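Local coordinates for protein dally-like, isoform A (PDB 6XTZ) that binds Wnt and Hedgehog proteins as a GPI-anchored cell-surface glypican, shielding the palmitoleate lipid of Wnt so that it can signal at a distance, at residues Thr231-Cys236 with Thr248-Asn253; Asp490-Ser495 with Asn503-Gly508. The protein carries 5 engineered substitutions. All coordinates share one frame; numbering follows the deposited sequence.

Contact 1 (Thr231-Cys236 with Thr248-Asn253)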
ATOM      1  N   THR A 231      20.022  19.406 -16.132  1.00 50.59           N
ATOM      2  CA  THR A 231      21.276  20.153 -16.125  1.00 47.92           C
ATOM      3  C   THR A 231      21.049  21.637 -16.370  1.00 44.81           C
ATOM      4  O   THR A 231      21.728  22.477 -15.768  1.00 43.65           O
ATOM      5  CB  THR A 231      22.223  19.583 -17.174  1.00 52.67           C
ATOM      6  OG1 THR A 231      21.664  19.792 -18.474  1.00 70.89           O
ATOM      7  CG2 THR A 231      22.391  18.108 -16.953  1.00 40.74           C
ATOM      8  N   LYS A 232      20.106  21.979 -17.253  1.00 48.06           N
ATOM      9  CA  LYS A 232      19.756  23.381 -17.451  1.00 48.95           C
ATOM     10  C   LYS A 232      19.251  24.010 -16.162  1.00 47.88           C
ATOM     11  O   LYS A 232      19.486  25.199 -15.915  1.00 46.49           O
ATOM     12  CB  LYS A 232      18.708  23.509 -18.559  1.00 52.05           C
ATOM     13  CG  LYS A 232      18.366  24.941 -18.940  1.00 57.54           C
ATOM     14  CD  LYS A 232      17.286  24.980 -20.010  1.00 63.76           C
ATOM     15  CE  LYS A 232      16.908  26.406 -20.365  1.00 69.01           C
ATOM     16  NZ  LYS A 232      15.825  26.458 -21.386  1.00 73.00           N
ATOM     17  N   MET A 233      18.579  23.225 -15.319  1.00 45.94           N
ATOM     18  CA  MET A 233      18.043  23.746 -14.069  1.00 42.98           C
ATOM     19  C   MET A 233      19.127  23.868 -13.006  1.00 43.38           C
ATOM     20  O   MET A 233      19.226  24.895 -12.328  1.00 44.42           O
ATOM     21  CB  MET A 233      16.902  22.849 -13.578  1.00 43.27           C
ATOM     22  CG  MET A 233      16.224  23.309 -12.295  1.00 39.53           C
ATOM     23  SD  MET A 233      16.981  22.653 -10.797  1.00 50.02           S
ATOM     24  CE  MET A 233      16.869  20.889 -11.100  1.00 45.06           C
ATOM     25  N   GLN A 234      19.957  22.837 -12.855  1.00 49.69           N
ATOM     26  CA  GLN A 234      20.836  22.751 -11.695  1.00 57.29           C
ATOM     27  C   GLN A 234      22.228  23.326 -11.944  1.00 52.61           C
ATOM     28  O   GLN A 234      22.818  23.919 -11.033  1.00 53.39           O
ATOM     29  CB  GLN A 234      20.951  21.291 -11.240  1.00 58.80           C
ATOM     30  CG  GLN A 234      21.828  21.082 -10.011  1.00 63.02           C
ATOM     31  CD  GLN A 234      21.860  19.639  -9.543  1.00 64.71           C
ATOM     32  OE1 GLN A 234      21.080  18.806 -10.005  1.00 64.50           O
ATOM     33  NE2 GLN A 234      22.768  19.337  -8.623  1.00 62.40           N
ATOM     34  N   HIS A 235      22.772  23.175 -13.152  1.00 55.26           N
ATOM     35  CA  HIS A 235      24.168  23.519 -13.402  1.00 50.57           C
ATOM     36  C   HIS A 235      24.382  24.656 -14.390  1.00 54.15           C
ATOM     37  O   HIS A 235      25.378  25.373 -14.264  1.00 56.65           O
ATOM     38  CB  HIS A 235      24.939  22.289 -13.909  1.00 50.71           C
ATOM     39  CG  HIS A 235      25.006  21.167 -12.921  1.00 55.44           C
ATOM     40  ND1 HIS A 235      25.599  21.297 -11.684  1.00 59.25           N
ATOM     41  CD2 HIS A 235      24.554  19.892 -12.991  1.00 59.08           C
ATOM     42  CE1 HIS A 235      25.508  20.151 -11.033  1.00 59.09           C
ATOM     43  NE2 HIS A 235      24.878  19.283 -11.802  1.00 56.15           N
ATOM     44  N   CYS A 236      23.492  24.845 -15.365  1.00 55.51           N
ATOM     45  CA  CYS A 236      23.753  25.809 -16.430  1.00 55.55           C
ATOM     46  C   CYS A 236      23.764  27.253 -15.948  1.00 56.83           C
ATOM     47  O   CYS A 236      24.212  28.129 -16.697  1.00 54.90           O
ATOM     48  CB  CYS A 236      22.727  25.648 -17.551  1.00 52.22           C
ATOM     49  SG  CYS A 236      22.918  24.122 -18.494  1.00 54.32           S
ATOM     50  N   THR A 248      12.738  27.552  -6.806  1.00 46.98           N
ATOM     51  CA  THR A 248      12.099  26.359  -6.259  1.00 42.73           C
ATOM     52  C   THR A 248      11.079  25.783  -7.234  1.00 44.47           C
ATOM     53  O   THR A 248      11.149  24.606  -7.604  1.00 49.58           O
ATOM     54  CB  THR A 248      11.442  26.685  -4.917  1.00 47.60           C
ATOM     55  OG1 THR A 248      12.445  27.120  -3.993  1.00 53.99           O
ATOM     56  CG2 THR A 248      10.740  25.457  -4.352  1.00 40.34           C
ATOM     57  N   ASN A 249      10.120  26.608  -7.665  1.00 42.82           N
ATOM     58  CA  ASN A 249       9.107  26.138  -8.605  1.00 48.70           C
ATOM     59  C   ASN A 249       9.730  25.663  -9.911  1.00 51.82           C
ATOM     60  O   ASN A 249       9.228  24.717 -10.530  1.00 53.59           O
ATOM     61  CB  ASN A 249       8.084  27.243  -8.868  1.00 53.14           C
ATOM     62  CG  ASN A 249       7.196  27.510  -7.666  1.00 57.15           C
ATOM     63  OD1 ASN A 249       7.417  26.968  -6.583  1.00 53.49           O
ATOM     64  ND2 ASN A 249       6.187  28.352  -7.851  1.00 58.56           N
ATOM     65  N   TYR A 250      10.820  26.300 -10.341  1.00 43.18           N
ATOM     66  CA  TYR A 250      11.543  25.826 -11.515  1.00 45.01           C
ATOM     67  C   TYR A 250      12.129  24.441 -11.269  1.00 46.63           C
ATOM     68  O   TYR A 250      11.992  23.539 -12.105  1.00 46.40           O
ATOM     69  CB  TYR A 250      12.633  26.834 -11.889  1.00 44.36           C
ATOM     70  CG  TYR A 250      13.525  26.418 -13.038  1.00 43.77           C
ATOM     71  CD1 TYR A 250      13.015  25.734 -14.136  1.00 44.50           C
ATOM     72  CD2 TYR A 250      14.878  26.734 -13.035  1.00 43.49           C
ATOM     73  CE1 TYR A 250      13.833  25.357 -15.184  1.00 44.03           C
ATOM     74  CE2 TYR A 250      15.701  26.367 -14.081  1.00 41.55           C
ATOM     75  CZ  TYR A 250      15.174  25.679 -15.153  1.00 46.85           C
ATOM     76  OH  TYR A 250      15.991  25.308 -16.196  1.00 53.01           O
ATOM     77  N   CYS A 251      12.775  24.250 -10.116  1.00 43.31           N
ATOM     78  CA  CYS A 251      13.308  22.934  -9.774  1.00 39.56           C
ATOM     79  C   CYS A 251      12.197  21.895  -9.674  1.00 47.94           C
ATOM     80  O   CYS A 251      12.342  20.775 -10.177  1.00 49.39           O
ATOM     81  CB  CYS A 251      14.091  23.008  -8.463  1.00 40.02           C
ATOM     82  SG  CYS A 251      14.768  21.427  -7.898  1.00 46.50           S
ATOM     83  N   VAL A 252      11.083  22.246  -9.026  1.00 44.80           N
ATOM     84  CA  VAL A 252      10.000  21.281  -8.836  1.00 46.24           C
ATOM     85  C   VAL A 252       9.435  20.836 -10.180  1.00 47.12           C
ATOM     86  O   VAL A 252       9.167  19.647 -10.394  1.00 50.54           O
ATOM     87  CB  VAL A 252       8.904  21.870  -7.928  1.00 48.31           C
ATOM     88  CG1 VAL A 252       7.686  20.959  -7.904  1.00 42.51           C
ATOM     89  CG2 VAL A 252       9.438  22.076  -6.519  1.00 46.64           C
ATOM     90  N   ASN A 253       9.255  21.779 -11.109  1.00 44.85           N
ATOM     91  CA  ASN A 253       8.725  21.427 -12.422  1.00 45.67           C
ATOM     92  C   ASN A 253       9.663  20.496 -13.179  1.00 46.40           C
ATOM     93  O   ASN A 253       9.203  19.623 -13.923  1.00 51.96           O
ATOM     94  CB  ASN A 253       8.462  22.691 -13.240  1.00 47.08           C
ATOM     95  CG  ASN A 253       7.208  23.414 -12.803  1.00 52.45           C
ATOM     96  OD1 ASN A 253       6.259  22.794 -12.321  1.00 61.03           O
ATOM     97  ND2 ASN A 253       7.193  24.730 -12.971  1.00 49.84           N
TER
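Met233 and Tyr250 run past each other in opposite directions, each reaching toward the helix that carries the other. The methionine chain crosses one face of the phenol ring: CG of Met233 stands 3.8 Å from the ring centroid of Tyr250, 19° off the ring normal, a CH-pi contact displaced toward the CE2 rim. Beyond CG the chain bends, with chi2 at -90°, and this bend lifts the sulfur away from the ring, still above its face, and toward Cys251. SD of Met233 thus ends 5.4 Å from the Tyr250 centroid, a distant Met-aromatic contact, while it packs 3.7 Å from CB of Cys251. Tyr250, with CG anti to its backbone N (chi1 176°), extends until OH lies 3.3 Å from CA of Met233. Lys232 crosses the tyrosine at about a right angle, its CG 3.6 Å from OH of Tyr250. The carbonyl O of Lys232 lies at the ring edge and accepts a hydrogen bond from NE1 of Trp484.

In this example two segments meet through side-chain packing alone, while each is tied elsewhere by its own disulfide, Cys251 to Cys468 and Cys236 to Cys40. In the disulfide-rich lobe of the glypican core, far from the palmitoleoyl serine pocket, the last turn of helix 224-234 packs on the first turns of helix 248-258, with helix 51-110 alongside Thr231 and His235.

Contact 2 (Asp490-Ser495 with Asn503-Gly508). With TRS (2-amino-2-hydroxymethyl-propane-1,3-diol), chain C.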
ATOM      1  N   ASP A 490      16.048  35.935 -12.587  1.00 68.77           N
ATOM      2  CA  ASP A 490      14.824  36.719 -12.554  1.00 73.12           C
ATOM      3  C   ASP A 490      13.714  35.846 -11.980  1.00 77.47           C
ATOM      4  O   ASP A 490      13.958  34.734 -11.504  1.00 78.59           O
ATOM      5  CB  ASP A 490      14.492  37.244 -13.958  1.00 75.53           C
ATOM      6  CG  ASP A 490      13.728  38.551 -13.930  1.00 83.20           C
ATOM      7  OD1 ASP A 490      13.063  38.833 -12.911  1.00 86.46           O
ATOM      8  OD2 ASP A 490      13.796  39.299 -14.928  1.00 86.42           O
ATOM      9  N   ARG A 491      12.486  36.353 -12.029  1.00 78.20           N
ATOM     10  CA  ARG A 491      11.343  35.598 -11.538  1.00 82.66           C
ATOM     11  C   ARG A 491      10.994  34.464 -12.494  1.00 78.30           C
ATOM     12  O   ARG A 491      11.031  34.625 -13.716  1.00 79.07           O
ATOM     13  CB  ARG A 491      10.138  36.519 -11.358  1.00 92.26           C
ATOM     14  CG  ARG A 491      10.111  37.272 -10.039  1.00100.48           C
ATOM     15  CD  ARG A 491       9.192  38.482 -10.118  1.00109.46           C
ATOM     16  NE  ARG A 491       8.150  38.319 -11.129  1.00115.35           N
ATOM     17  CZ  ARG A 491       6.939  37.828 -10.886  1.00117.67           C
ATOM     18  NH1 ARG A 491       6.057  37.718 -11.870  1.00118.28           N
ATOM     19  NH2 ARG A 491       6.608  37.449  -9.659  1.00118.17           N
ATOM     20  N   TYR A 492      10.653  33.310 -11.926  1.00 72.77           N
ATOM     21  CA  TYR A 492      10.206  32.168 -12.714  1.00 66.79           C
ATOM     22  C   TYR A 492       8.729  32.341 -13.044  1.00 72.78           C
ATOM     23  O   TYR A 492       7.888  32.410 -12.140  1.00 73.59           O
ATOM     24  CB  TYR A 492      10.457  30.870 -11.951  1.00 60.71           C
ATOM     25  CG  TYR A 492      10.095  29.617 -12.714  1.00 56.63           C
ATOM     26  CD1 TYR A 492      10.805  29.239 -13.847  1.00 55.09           C
ATOM     27  CD2 TYR A 492       9.052  28.804 -12.293  1.00 50.79           C
ATOM     28  CE1 TYR A 492      10.478  28.091 -14.544  1.00 53.93           C
ATOM     29  CE2 TYR A 492       8.719  27.655 -12.984  1.00 53.00           C
ATOM     30  CZ  TYR A 492       9.434  27.301 -14.106  1.00 54.68           C
ATOM     31  OH  TYR A 492       9.099  26.155 -14.792  1.00 53.19           O
ATOM     32  N   MET A 493       8.413  32.413 -14.338  1.00 80.73           N
ATOM     33  CA  MET A 493       7.062  32.779 -14.755  1.00 89.35           C
ATOM     34  C   MET A 493       6.072  31.646 -14.513  1.00 88.44           C
ATOM     35  O   MET A 493       4.976  31.870 -13.987  1.00 92.10           O
ATOM     36  CB  MET A 493       7.064  33.185 -16.230  1.00 99.36           C
ATOM     37  CG  MET A 493       7.895  34.423 -16.546  1.00110.71           C
ATOM     38  SD  MET A 493       7.185  35.958 -15.911  1.00121.36           S
ATOM     39  CE  MET A 493       8.089  36.165 -14.377  1.00120.34           C
ATOM     40  N   HIS A 494       6.437  30.426 -14.893  1.00 85.39           N
ATOM     41  CA  HIS A 494       5.512  29.307 -14.808  1.00 79.81           C
ATOM     42  C   HIS A 494       5.222  28.945 -13.354  1.00 79.73           C
ATOM     43  O   HIS A 494       5.997  29.240 -12.439  1.00 85.95           O
ATOM     44  CB  HIS A 494       6.075  28.091 -15.542  1.00 78.70           C
ATOM     45  CG  HIS A 494       6.511  28.383 -16.944  1.00 80.92           C
ATOM     46  ND1 HIS A 494       5.673  28.243 -18.029  1.00 83.08           N
ATOM     47  CD2 HIS A 494       7.698  28.809 -17.438  1.00 82.48           C
ATOM     48  CE1 HIS A 494       6.325  28.570 -19.131  1.00 84.35           C
ATOM     49  NE2 HIS A 494       7.555  28.916 -18.800  1.00 83.97           N
ATOM     50  N   SER A 495       4.079  28.302 -13.148  1.00 73.62           N
ATOM     51  CA  SER A 495       3.699  27.775 -11.848  1.00 71.81           C
ATOM     52  C   SER A 495       3.896  26.264 -11.825  1.00 70.75           C
ATOM     53  O   SER A 495       4.111  25.623 -12.856  1.00 75.31           O
ATOM     54  CB  SER A 495       2.246  28.137 -11.523  1.00 72.13           C
ATOM     55  OG  SER A 495       1.355  27.577 -12.472  1.00 69.53           O
ATOM     56  N   ASN A 503       4.573  19.606 -19.485  1.00 61.15           N
ATOM     57  CA  ASN A 503       5.388  20.258 -18.473  1.00 53.34           C
ATOM     58  C   ASN A 503       6.023  21.480 -19.113  1.00 51.96           C
ATOM     59  O   ASN A 503       6.483  21.387 -20.259  1.00 50.05           O
ATOM     60  CB  ASN A 503       6.468  19.315 -17.930  1.00 52.77           C
ATOM     61  CG  ASN A 503       7.207  19.897 -16.740  1.00 50.84           C
ATOM     62  OD1 ASN A 503       8.035  20.795 -16.886  1.00 50.44           O
ATOM     63  ND2 ASN A 503       6.919  19.376 -15.555  1.00 49.49           N
ATOM     64  N   PRO A 504       6.064  22.625 -18.427  1.00 52.91           N
ATOM     65  CA  PRO A 504       6.639  23.832 -19.047  1.00 52.47           C
ATOM     66  C   PRO A 504       8.113  23.703 -19.387  1.00 52.64           C
ATOM     67  O   PRO A 504       8.602  24.444 -20.247  1.00 52.13           O
ATOM     68  CB  PRO A 504       6.408  24.919 -17.985  1.00 55.34           C
ATOM     69  CG  PRO A 504       5.318  24.384 -17.113  1.00 63.04           C
ATOM     70  CD  PRO A 504       5.503  22.900 -17.095  1.00 61.33           C
ATOM     71  N   GLU A 505       8.836  22.789 -18.743  1.00 53.13           N
ATOM     72  CA  GLU A 505      10.262  22.611 -18.964  1.00 48.52           C
ATOM     73  C   GLU A 505      10.569  21.485 -19.939  1.00 47.46           C
ATOM     74  O   GLU A 505      11.740  21.128 -20.111  1.00 50.55           O
ATOM     75  CB  GLU A 505      10.969  22.356 -17.631  1.00 50.92           C
ATOM     76  CG  GLU A 505      10.675  23.408 -16.581  1.00 50.73           C
ATOM     77  CD  GLU A 505      11.064  24.799 -17.036  1.00 53.59           C
ATOM     78  OE1 GLU A 505      12.071  24.925 -17.764  1.00 52.06           O
ATOM     79  OE2 GLU A 505      10.360  25.766 -16.676  1.00 52.97           O
ATOM     80  N   PHE A 506       9.552  20.914 -20.577  1.00 49.35           N
ATOM     81  CA  PHE A 506       9.728  19.818 -21.518  1.00 50.72           C
ATOM     82  C   PHE A 506       8.932  20.111 -22.780  1.00 55.78           C
ATOM     83  O   PHE A 506       7.832  20.667 -22.716  1.00 58.00           O
ATOM     84  CB  PHE A 506       9.286  18.478 -20.908  1.00 47.45           C
ATOM     85  CG  PHE A 506      10.136  18.026 -19.752  1.00 45.31           C
ATOM     86  CD1 PHE A 506       9.966  18.575 -18.491  1.00 40.60           C
ATOM     87  CD2 PHE A 506      11.095  17.045 -19.924  1.00 40.02           C
ATOM     88  CE1 PHE A 506      10.743  18.162 -17.426  1.00 39.58           C
ATOM     89  CE2 PHE A 506      11.875  16.622 -18.863  1.00 39.00           C
ATOM     90  CZ  PHE A 506      11.699  17.181 -17.612  1.00 38.77           C
ATOM     91  N   THR A 507       9.497  19.738 -23.930  1.00 60.75           N
ATOM     92  CA  THR A 507       8.839  20.022 -25.202  1.00 69.77           C
ATOM     93  C   THR A 507       7.573  19.188 -25.358  1.00 70.50           C
ATOM     94  O   THR A 507       6.478  19.728 -25.559  1.00 79.53           O
ATOM     95  CB  THR A 507       9.804  19.770 -26.363  1.00 70.33           C
ATOM     96  OG1 THR A 507      10.179  18.387 -26.389  1.00 79.62           O
ATOM     97  CG2 THR A 507      11.052  20.626 -26.211  1.00 66.75           C
ATOM     98  N   GLY A 508       7.701  17.869 -25.261  1.00 57.91           N
ATOM     99  CA  GLY A 508       6.551  16.995 -25.386  1.00 56.66           C
ATOM    100  C   GLY A 508       6.152  16.349 -24.076  1.00 55.50           C
ATOM    101  O   GLY A 508       6.173  16.996 -23.025  1.00 55.68           O
TER
HETATM  102  C   TRS C 702      11.336  28.209 -19.442  1.00 96.38           C
HETATM  103  C1  TRS C 702      11.318  29.670 -19.009  1.00 99.36           C
HETATM  104  C2  TRS C 702      10.924  28.087 -20.905  1.00 94.31           C
HETATM  105  C3  TRS C 702      12.726  27.619 -19.242  1.00 93.38           C
HETATM  106  N   TRS C 702      10.377  27.466 -18.622  1.00 94.01           N
HETATM  107  O1  TRS C 702      11.798  29.772 -17.686  1.00 97.73           O
HETATM  108  O2  TRS C 702       9.627  28.612 -21.071  1.00 91.10           O
HETATM  109  O3  TRS C 702      13.093  27.714 -17.883  1.00 88.26           O
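Neither segment is regular helix or strand: 490-495 is irregular chain, whereas 503-508 opens with a type I beta turn from Asn503 to Phe506, and the backbones come closest at His494 and Pro504, whose CA atoms are 7.0 Å apart. Inside that turn, OD1 of Asn503 accepts the N-H of Glu505 at 2.8 Å, in the carbonyl plane and on a lone pair, which makes an Asx turn.

Pro504 is set against one face of the His494 imidazole. Its CB is 3.7 Å from the centroid of the His494 ring, offset toward ND1, in a CH-pi contact. Tyr492 and Glu505 approach from opposite directions, the carboxylate lying at the edge of the phenol ring with the two planes 40° apart; their modelled separation is doubtful, and OH of Tyr492 is hydrogen-bonded to ND2 of Asn253. A Tris molecule, probably from the crystallisation liquor, bridges the segments: NE2 of His494 and O2 of Tris are hydrogen-bonded at 3.1 Å, and the Tris amine also meets the Glu505 carboxylate.

Proline following the asparagine of an Asx turn thus presents its ring to a histidine, a surface contact between two parts of the loop that connects helix 459-467 to helix 513-538.

In this part of the GPI-anchored protein, at the disulfide-rich end of the elongated molecule, chemistry follows depth. Contact 1 is largely buried and joins two short helices through apolar and sulfur atoms, whereas contact 2 lies at the surface and joins two loop segments through a proline-histidine pair and a polar site holding Tris. Their centres are about 10 Å apart; helix 248-258 forms one half of contact 1 and flanks contact 2 through Tyr250 and Asn253. O of Asn253 takes a probable hydrogen bond from ND2 of Asn503 at 2.8 Å, while its side chain reaches the 490-495 loop. Glu505 touches the Tyr250 ring, whose CD1 packs 3.5 Å from CE1 of Tyr492.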